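Small nuclear ribonucleoprotein homolog (Pyrobaculum aerophilum, PDB 1M5Q) probably binds RNA and assembles into a 14-mer of Sm-like subunits, each augmented by a C-terminal domain. Local coordinates at residues H[72-77]-H[119-124]. Residues are numbered along the deposited sequence; the frame is centred on the assembly and turned at random.
Sequences REFAKQ and KRLFEE
Phe74 and Phe122 mark the register of two helical segments, 72-77 and 119-124, with CA atoms 7.6 Å apart; the axes approach to 10.9 Å at 129° between their N-to-C directions, an oblique crossing somewhat nearer perpendicular than antiparallel. This wide spacing is bridged by side chains, and no hydrogen bond crosses between the segments. Phe74 and Leu121 carry most of the contact: with CG of Phe74 anti to the backbone N (chi1 -179°), its ring reaches across to the other helix. Methyl CD1 of Leu121 sits over one ring face, 3.9 Å from the Phe74 centroid and 24° off the normal, a CH-pi contact displaced toward the rim, where CD1 of Leu121 is 3.6 Å from CE1 of Phe74. The ring edge meets the backbone instead, CE1 of Phe74 lying 3.6 Å from N of Phe122, close to the ring plane. Shortening Phe74 to an alanine is likely to open a gap between the helices and leave the Leu121 methyl without its aromatic face. Both segments belong to the Lsm C-terminal domain that augments the Sm fold, where helices 71-81 and 113-127 pack beside a small antiparallel sheet; Val103 of that sheet touches both phenylalanines, as does Ile69. Gln77 lays its amide oxygen against a Leu121 methyl, OE1 of Gln77 lying 3.7 Å from CD2 of Leu121, while the polar bonds of that amide go to Arg128 and, weakly, to Glu73 on its own helix. Phe122 adds its CB, 4.1 Å from CE1 of Phe74, and packs on Glu91 of a neighbouring subunit.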
ATOM      1  N   ARG H  72     -30.228 -38.075  -1.977  1.00 32.97           N
ATOM      2  CA  ARG H  72     -31.070 -39.260  -1.768  1.00 34.63           C
ATOM      3  C   ARG H  72     -32.501 -38.777  -1.700  1.00 32.06           C
ATOM      4  O   ARG H  72     -33.375 -39.395  -2.254  1.00 32.93           O
ATOM      5  CB  ARG H  72     -30.698 -40.007  -0.469  1.00 35.11           C
ATOM      6  CG  ARG H  72     -29.469 -40.888  -0.599  1.00 38.06           C
ATOM      7  CD  ARG H  72     -29.378 -41.861   0.580  1.00 43.81           C
ATOM      8  NE  ARG H  72     -28.117 -41.714   1.305  1.00 49.16           N
ATOM      9  CZ  ARG H  72     -27.042 -42.443   1.058  1.00 52.20           C
ATOM     10  NH1 ARG H  72     -27.087 -43.378   0.118  1.00 54.50           N
ATOM     11  NH2 ARG H  72     -25.911 -42.212   1.717  1.00 54.53           N
ATOM     12  N   GLU H  73     -32.744 -37.661  -1.026  1.00 31.10           N
ATOM     13  CA  GLU H  73     -34.101 -37.137  -0.967  1.00 30.15           C
ATOM     14  C   GLU H  73     -34.500 -36.670  -2.385  1.00 29.61           C
ATOM     15  O   GLU H  73     -35.623 -36.891  -2.826  1.00 30.46           O
ATOM     16  CB  GLU H  73     -34.175 -35.991   0.020  1.00 31.37           C
ATOM     17  CG  GLU H  73     -35.559 -35.365   0.102  1.00 37.18           C
ATOM     18  CD  GLU H  73     -36.609 -36.342   0.677  1.00 39.03           C
ATOM     19  OE1 GLU H  73     -36.321 -37.033   1.690  1.00 41.44           O
ATOM     20  OE2 GLU H  73     -37.715 -36.402   0.122  1.00 38.96           O
ATOM     21  N   PHE H  74     -33.580 -36.031  -3.111  1.00 26.80           N
ATOM     22  CA  PHE H  74     -33.874 -35.620  -4.469  1.00 25.64           C
ATOM     23  C   PHE H  74     -34.304 -36.836  -5.319  1.00 24.87           C
ATOM     24  O   PHE H  74     -35.217 -36.751  -6.135  1.00 24.09           O
ATOM     25  CB  PHE H  74     -32.641 -34.971  -5.156  1.00 24.26           C
ATOM     26  CG  PHE H  74     -32.906 -34.488  -6.604  1.00 22.37           C
ATOM     27  CD1 PHE H  74     -33.386 -33.223  -6.844  1.00 22.69           C
ATOM     28  CD2 PHE H  74     -32.677 -35.318  -7.692  1.00 22.43           C
ATOM     29  CE1 PHE H  74     -33.653 -32.753  -8.159  1.00 21.81           C
ATOM     30  CE2 PHE H  74     -32.927 -34.873  -9.015  1.00 24.52           C
ATOM     31  CZ  PHE H  74     -33.423 -33.574  -9.236  1.00 23.05           C
ATOM     32  N   ALA H  75     -33.584 -37.935  -5.175  1.00 26.20           N
ATOM     33  CA  ALA H  75     -33.868 -39.139  -5.940  1.00 27.87           C
ATOM     34  C   ALA H  75     -35.285 -39.642  -5.551  1.00 30.16           C
ATOM     35  O   ALA H  75     -36.106 -39.981  -6.420  1.00 28.43           O
ATOM     36  CB  ALA H  75     -32.822 -40.175  -5.653  1.00 25.48           C
ATOM     37  N   LYS H  76     -35.566 -39.642  -4.254  1.00 31.46           N
ATOM     38  CA  LYS H  76     -36.868 -40.053  -3.773  1.00 33.50           C
ATOM     39  C   LYS H  76     -37.964 -39.241  -4.455  1.00 32.57           C
ATOM     40  O   LYS H  76     -38.910 -39.775  -5.007  1.00 31.87           O
ATOM     41  CB  LYS H  76     -36.937 -39.861  -2.248  1.00 36.29           C
ATOM     42  CG  LYS H  76     -38.259 -40.300  -1.591  1.00 41.34           C
ATOM     43  CD  LYS H  76     -38.175 -40.191  -0.062  1.00 43.66           C
ATOM     44  CE  LYS H  76     -39.471 -40.642   0.619  1.00 45.60           C
ATOM     45  NZ  LYS H  76     -39.343 -40.591   2.104  1.00 47.53           N
ATOM     46  N   GLN H  77     -37.831 -37.934  -4.444  1.00 31.43           N
ATOM     47  CA  GLN H  77     -38.862 -37.114  -5.045  1.00 31.71           C
ATOM     48  C   GLN H  77     -38.860 -37.219  -6.572  1.00 30.80           C
ATOM     49  O   GLN H  77     -39.911 -37.127  -7.224  1.00 29.53           O
ATOM     50  CB  GLN H  77     -38.686 -35.666  -4.578  1.00 33.57           C
ATOM     51  CG  GLN H  77     -39.041 -35.472  -3.102  1.00 38.05           C
ATOM     52  CD  GLN H  77     -39.131 -34.003  -2.711  1.00 41.68           C
ATOM     53  OE1 GLN H  77     -39.413 -33.136  -3.558  1.00 44.10           O
ATOM     54  NE2 GLN H  77     -38.921 -33.709  -1.421  1.00 43.35           N
ATOM     55  N   LYS H 119     -34.650 -29.845 -13.498  1.00 27.13           N
ATOM     56  CA  LYS H 119     -34.173 -28.514 -13.107  1.00 27.41           C
ATOM     57  C   LYS H 119     -35.217 -27.840 -12.224  1.00 26.91           C
ATOM     58  O   LYS H 119     -34.884 -27.214 -11.215  1.00 26.04           O
ATOM     59  CB  LYS H 119     -33.887 -27.673 -14.350  1.00 30.21           C
ATOM     60  CG  LYS H 119     -32.519 -27.963 -14.984  1.00 29.84           C
ATOM     61  CD  LYS H 119     -32.345 -27.175 -16.248  1.00 31.67           C
ATOM     62  CE  LYS H 119     -31.036 -27.528 -16.935  1.00 34.14           C
ATOM     63  NZ  LYS H 119     -31.005 -26.914 -18.299  1.00 35.41           N
ATOM     64  N   ARG H 120     -36.494 -27.992 -12.562  1.00 27.56           N
ATOM     65  CA  ARG H 120     -37.528 -27.401 -11.712  1.00 26.42           C
ATOM     66  C   ARG H 120     -37.601 -28.107 -10.364  1.00 25.56           C
ATOM     67  O   ARG H 120     -37.841 -27.452  -9.351  1.00 24.38           O
ATOM     68  CB  ARG H 120     -38.907 -27.425 -12.368  1.00 29.10           C
ATOM     69  CG  ARG H 120     -39.195 -26.248 -13.238  1.00 33.43           C
ATOM     70  CD  ARG H 120     -38.567 -26.418 -14.572  1.00 38.41           C
ATOM     71  NE  ARG H 120     -39.005 -25.453 -15.593  1.00 38.37           N
ATOM     72  CZ  ARG H 120     -38.362 -25.320 -16.748  1.00 38.39           C
ATOM     73  NH1 ARG H 120     -37.288 -26.092 -16.959  1.00 37.60           N
ATOM     74  NH2 ARG H 120     -38.765 -24.445 -17.672  1.00 34.91           N
ATOM     75  N   LEU H 121     -37.382 -29.418 -10.305  1.00 24.97           N
ATOM     76  CA  LEU H 121     -37.435 -30.086  -8.973  1.00 24.27           C
ATOM     77  C   LEU H 121     -36.256 -29.581  -8.113  1.00 24.56           C
ATOM     78  O   LEU H 121     -36.386 -29.336  -6.918  1.00 23.46           O
ATOM     79  CB  LEU H 121     -37.260 -31.578  -9.106  1.00 25.42           C
ATOM     80  CG  LEU H 121     -38.010 -32.580  -8.227  1.00 30.70           C
ATOM     81  CD1 LEU H 121     -37.086 -33.782  -8.000  1.00 29.26           C
ATOM     82  CD2 LEU H 121     -38.514 -31.992  -6.936  1.00 28.90           C
ATOM     83  N   PHE H 122     -35.102 -29.465  -8.759  1.00 24.61           N
ATOM     84  CA  PHE H 122     -33.866 -28.989  -8.129  1.00 25.65           C
ATOM     85  C   PHE H 122     -34.104 -27.626  -7.497  1.00 24.18           C
ATOM     86  O   PHE H 122     -33.794 -27.391  -6.313  1.00 23.77           O
ATOM     87  CB  PHE H 122     -32.749 -28.887  -9.197  1.00 24.40           C
ATOM     88  CG  PHE H 122     -31.360 -28.779  -8.604  1.00 27.19           C
ATOM     89  CD1 PHE H 122     -30.558 -29.905  -8.484  1.00 28.51           C
ATOM     90  CD2 PHE H 122     -30.848 -27.551  -8.216  1.00 26.60           C
ATOM     91  CE1 PHE H 122     -29.239 -29.807  -7.990  1.00 28.10           C
ATOM     92  CE2 PHE H 122     -29.551 -27.435  -7.724  1.00 28.82           C
ATOM     93  CZ  PHE H 122     -28.742 -28.566  -7.614  1.00 29.31           C
ATOM     94  N   GLU H 123     -34.694 -26.733  -8.292  1.00 25.09           N
ATOM     95  CA  GLU H 123     -35.014 -25.380  -7.823  1.00 25.09           C
ATOM     96  C   GLU H 123     -36.048 -25.397  -6.727  1.00 26.13           C
ATOM     97  O   GLU H 123     -36.035 -24.546  -5.848  1.00 25.94           O
ATOM     98  CB  GLU H 123     -35.483 -24.509  -8.989  1.00 26.46           C
ATOM     99  CG  GLU H 123     -34.346 -24.146  -9.928  1.00 24.96           C
ATOM    100  CD  GLU H 123     -34.839 -23.941 -11.359  1.00 27.55           C
ATOM    101  OE1 GLU H 123     -36.052 -23.643 -11.540  1.00 28.54           O
ATOM    102  OE2 GLU H 123     -34.016 -24.073 -12.296  1.00 26.03           O
ATOM    103  N   GLU H 124     -36.925 -26.385  -6.722  1.00 27.38           N
ATOM    104  CA  GLU H 124     -37.914 -26.424  -5.657  1.00 30.43           C
ATOM    105  C   GLU H 124     -37.188 -26.710  -4.329  1.00 30.74           C
ATOM    106  O   GLU H 124     -37.528 -26.127  -3.278  1.00 31.29           O
ATOM    107  CB  GLU H 124     -38.984 -27.459  -5.991  1.00 32.19           C
ATOM    108  CG  GLU H 124     -40.366 -27.017  -5.610  1.00 39.79           C
ATOM    109  CD  GLU H 124     -40.669 -25.569  -5.985  1.00 43.43           C
ATOM    110  OE1 GLU H 124     -40.622 -25.202  -7.191  1.00 45.33           O
ATOM    111  OE2 GLU H 124     -40.972 -24.792  -5.051  1.00 46.81           O
TER